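Local coordinates for protein Rnh (Ribonuclease H) (Chlorobaculum tepidum, PDB 3H08) that probably cleaves the RNA strand of RNA-DNA hybrids as a magnesium-dependent ribonuclease H, at residues N44-L49 and I102-E107. The protein carries 3 engineered substitutions. Residues are numbered along the deposited sequence; the frame is centred on the assembly and turned at random. Where two conformers were deposited one is given.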
loop_
_atom_site.group_PDB
_atom_site.type_symbol
_atom_site.label_atom_id
_atom_site.label_comp_id
_atom_site.label_asym_id
_atom_site.label_seq_id
_atom_site.Cartn_x
_atom_site.Cartn_y
_atom_site.Cartn_z
ATOM N N ASN A 44 -9.510 3.255 6.794
ATOM C CA ASN A 44 -8.819 3.725 5.597
ATOM C C ASN A 44 -7.305 3.537 5.682
ATOM O O ASN A 44 -6.669 3.090 4.737
ATOM C CB ASN A 44 -9.139 5.196 5.337
ATOM C CG ASN A 44 -10.541 5.392 4.807
ATOM O OD1 ASN A 44 -10.817 5.077 3.650
ATOM N ND2 ASN A 44 -11.425 5.894 5.640
ATOM N N ASN A 45 -6.716 3.923 6.811
ATOM C CA ASN A 45 -5.276 3.755 6.984
ATOM C C ASN A 45 -4.824 2.322 6.837
ATOM O O ASN A 45 -3.820 2.051 6.214
ATOM C CB ASN A 45 -4.826 4.298 8.330
ATOM C CG ASN A 45 -4.763 5.818 8.367
ATOM O OD1 ASN A 45 -4.821 6.488 7.329
ATOM N ND2 ASN A 45 -4.570 6.363 9.557
ATOM N N ARG A 46 -5.551 1.384 7.431
ATOM C CA ARG A 46 -5.177 -0.020 7.291
ATOM C C ARG A 46 -5.264 -0.499 5.859
ATOM O O ARG A 46 -4.375 -1.260 5.388
ATOM C CB ARG A 46 -6.010 -0.916 8.213
ATOM C CG ARG A 46 -5.556 -0.851 9.637
ATOM C CD ARG A 46 -6.194 -1.935 10.515
ATOM N NE ARG A 46 -5.742 -3.289 10.211
ATOM C CZ ARG A 46 -4.666 -3.873 10.726
ATOM N NH1 ARG A 46 -3.846 -3.210 11.537
ATOM N NH2 ARG A 46 -4.384 -5.136 10.392
ATOM N N MET A 47 -6.295 -0.071 5.138
ATOM C CA MET A 47 -6.416 -0.517 3.739
ATOM C C MET A 47 -5.332 0.119 2.829
ATOM O O MET A 47 -4.870 -0.508 1.911
ATOM C CB MET A 47 -7.793 -0.239 3.186
ATOM C CG MET A 47 -8.878 -1.076 3.805
ATOM S SD MET A 47 -8.764 -2.860 3.444
ATOM C CE MET A 47 -7.769 -3.409 4.793
ATOM N N GLU A 48 -4.951 1.352 3.128
ATOM C CA GLU A 48 -3.842 2.023 2.454
ATOM C C GLU A 48 -2.551 1.259 2.632
ATOM O O GLU A 48 -1.803 1.074 1.676
ATOM C CB GLU A 48 -3.702 3.450 2.990
ATOM C CG GLU A 48 -4.885 4.341 2.573
ATOM C CD GLU A 48 -5.005 5.678 3.354
ATOM O OE1 GLU A 48 -4.090 6.111 4.114
ATOM O OE2 GLU A 48 -6.062 6.323 3.201
ATOM N N LEU A 49 -2.269 0.813 3.860
ATOM C CA LEU A 49 -1.050 0.024 4.099
ATOM C C LEU A 49 -1.169 -1.335 3.451
ATOM O O LEU A 49 -0.219 -1.827 2.852
ATOM C CB LEU A 49 -0.808 -0.150 5.575
ATOM C CG LEU A 49 -0.510 1.078 6.407
ATOM C CD1 LEU A 49 -0.050 0.630 7.781
ATOM C CD2 LEU A 49 0.542 1.902 5.779
ATOM N N ILE A 102 0.849 -1.812 14.079
ATOM C CA ILE A 102 2.237 -2.334 14.165
ATOM C C ILE A 102 2.358 -3.592 13.325
ATOM O O ILE A 102 3.367 -3.789 12.683
ATOM C CB ILE A 102 2.658 -2.628 15.603
ATOM C CG1 ILE A 102 2.762 -1.306 16.378
ATOM C CG2 ILE A 102 3.994 -3.355 15.651
ATOM C CD1 ILE A 102 2.789 -1.517 17.898
ATOM N N ASP A 103 1.318 -4.428 13.319
ATOM C CA ASP A 103 1.347 -5.652 12.512
ATOM C C ASP A 103 1.648 -5.361 11.044
ATOM O O ASP A 103 2.476 -6.033 10.404
ATOM C CB ASP A 103 0.052 -6.450 12.671
ATOM C CG ASP A 103 -1.231 -5.653 12.298
ATOM O OD1 ASP A 103 -1.359 -4.430 12.580
ATOM O OD2 ASP A 103 -2.142 -6.326 11.769
ATOM N N LEU A 104 1.012 -4.330 10.516
ATOM C CA LEU A 104 1.207 -3.973 9.112
ATOM C C LEU A 104 2.534 -3.271 8.883
ATOM O O LEU A 104 3.238 -3.584 7.925
ATOM C CB LEU A 104 0.030 -3.136 8.605
ATOM C CG LEU A 104 -1.347 -3.791 8.703
ATOM C CD1 LEU A 104 -2.397 -2.904 8.073
ATOM C CD2 LEU A 104 -1.382 -5.125 8.011
ATOM N N TRP A 105 2.920 -2.370 9.787
ATOM C CA TRP A 105 4.256 -1.768 9.664
ATOM C C TRP A 105 5.381 -2.811 9.699
ATOM O O TRP A 105 6.374 -2.649 8.995
ATOM C CB TRP A 105 4.501 -0.675 10.701
ATOM C CG TRP A 105 3.652 0.502 10.518
ATOM C CD1 TRP A 105 2.643 0.912 11.334
ATOM C CD2 TRP A 105 3.654 1.412 9.399
ATOM N NE1 TRP A 105 2.055 2.052 10.846
ATOM C CE2 TRP A 105 2.646 2.379 9.652
ATOM C CE3 TRP A 105 4.418 1.523 8.242
ATOM C CZ2 TRP A 105 2.399 3.440 8.783
ATOM C CZ3 TRP A 105 4.177 2.596 7.394
ATOM C CH2 TRP A 105 3.161 3.512 7.657
ATOM N N GLN A 106 5.238 -3.884 10.472
ATOM C CA GLN A 106 6.267 -4.924 10.515
ATOM C C GLN A 106 6.386 -5.616 9.176
ATOM O O GLN A 106 7.474 -6.026 8.769
ATOM C CB GLN A 106 5.938 -5.946 11.597
ATOM C CG GLN A 106 6.284 -5.422 12.963
ATOM C CD GLN A 106 5.710 -6.235 14.103
ATOM O OE1 GLN A 106 6.173 -6.117 15.223
ATOM N NE2 GLN A 106 4.688 -7.046 13.825
ATOM N N GLU A 107 5.257 -5.792 8.514
ATOM C CA GLU A 107 5.256 -6.400 7.191
ATOM C C GLU A 107 5.956 -5.489 6.191
ATOM O O GLU A 107 6.745 -5.953 5.378
ATOM C CB GLU A 107 3.832 -6.699 6.734
ATOM C CG GLU A 107 3.278 -7.938 7.294
ATOM C CD GLU A 107 4.118 -9.131 6.859
ATOM O OE1 GLU A 107 4.148 -9.442 5.634
ATOM O OE2 GLU A 107 4.793 -9.707 7.716
#
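A bend at chi3 (69°) turns the guanidinium of Arg46 toward the neighbouring helix, while chi1 of Asp103, 57°, tucks its carboxylate between backbone N and carbonyl carbon and brings it round to meet Arg46. The two flat groups, nearly coplanar, then join end-on: Arg46 NH1 donates to Asp103 OD1 at 3.0 Å and Arg46 NH2 to Asp103 OD2 at 2.9 Å, both bonds nearly straight and both oxygens approached on their syn side. Beneath this bidentate salt bridge runs an apolar layer. Leu104 CD1 lies under the centre of one guanidinium face, 3.6 Å from Arg46 CZ, and Leu104 CB meets Leu49 CD1 at 3.9 Å. Leu49 in turn spreads both methyls over one face of the Trp105 indole, CD1 making a CH-pi contact and CD2 reaching Trp105 CH2 at 3.6 Å. Tyr73, hydrogen-bonded to Trp105 NE1, and Leu74 bring helix 72-79 against the same cluster. Segments 44-49 and 102-107, their axes 10.4 Å apart at closest approach and 17° from parallel, thus pack the first turns of helices 44-57 and 102-114 together within the RNase H fold, beside Glu48, a predicted magnesium ligand. Gripped through both terminal nitrogens, the guanidinium is probably kept from rotating, its face held against Leu104.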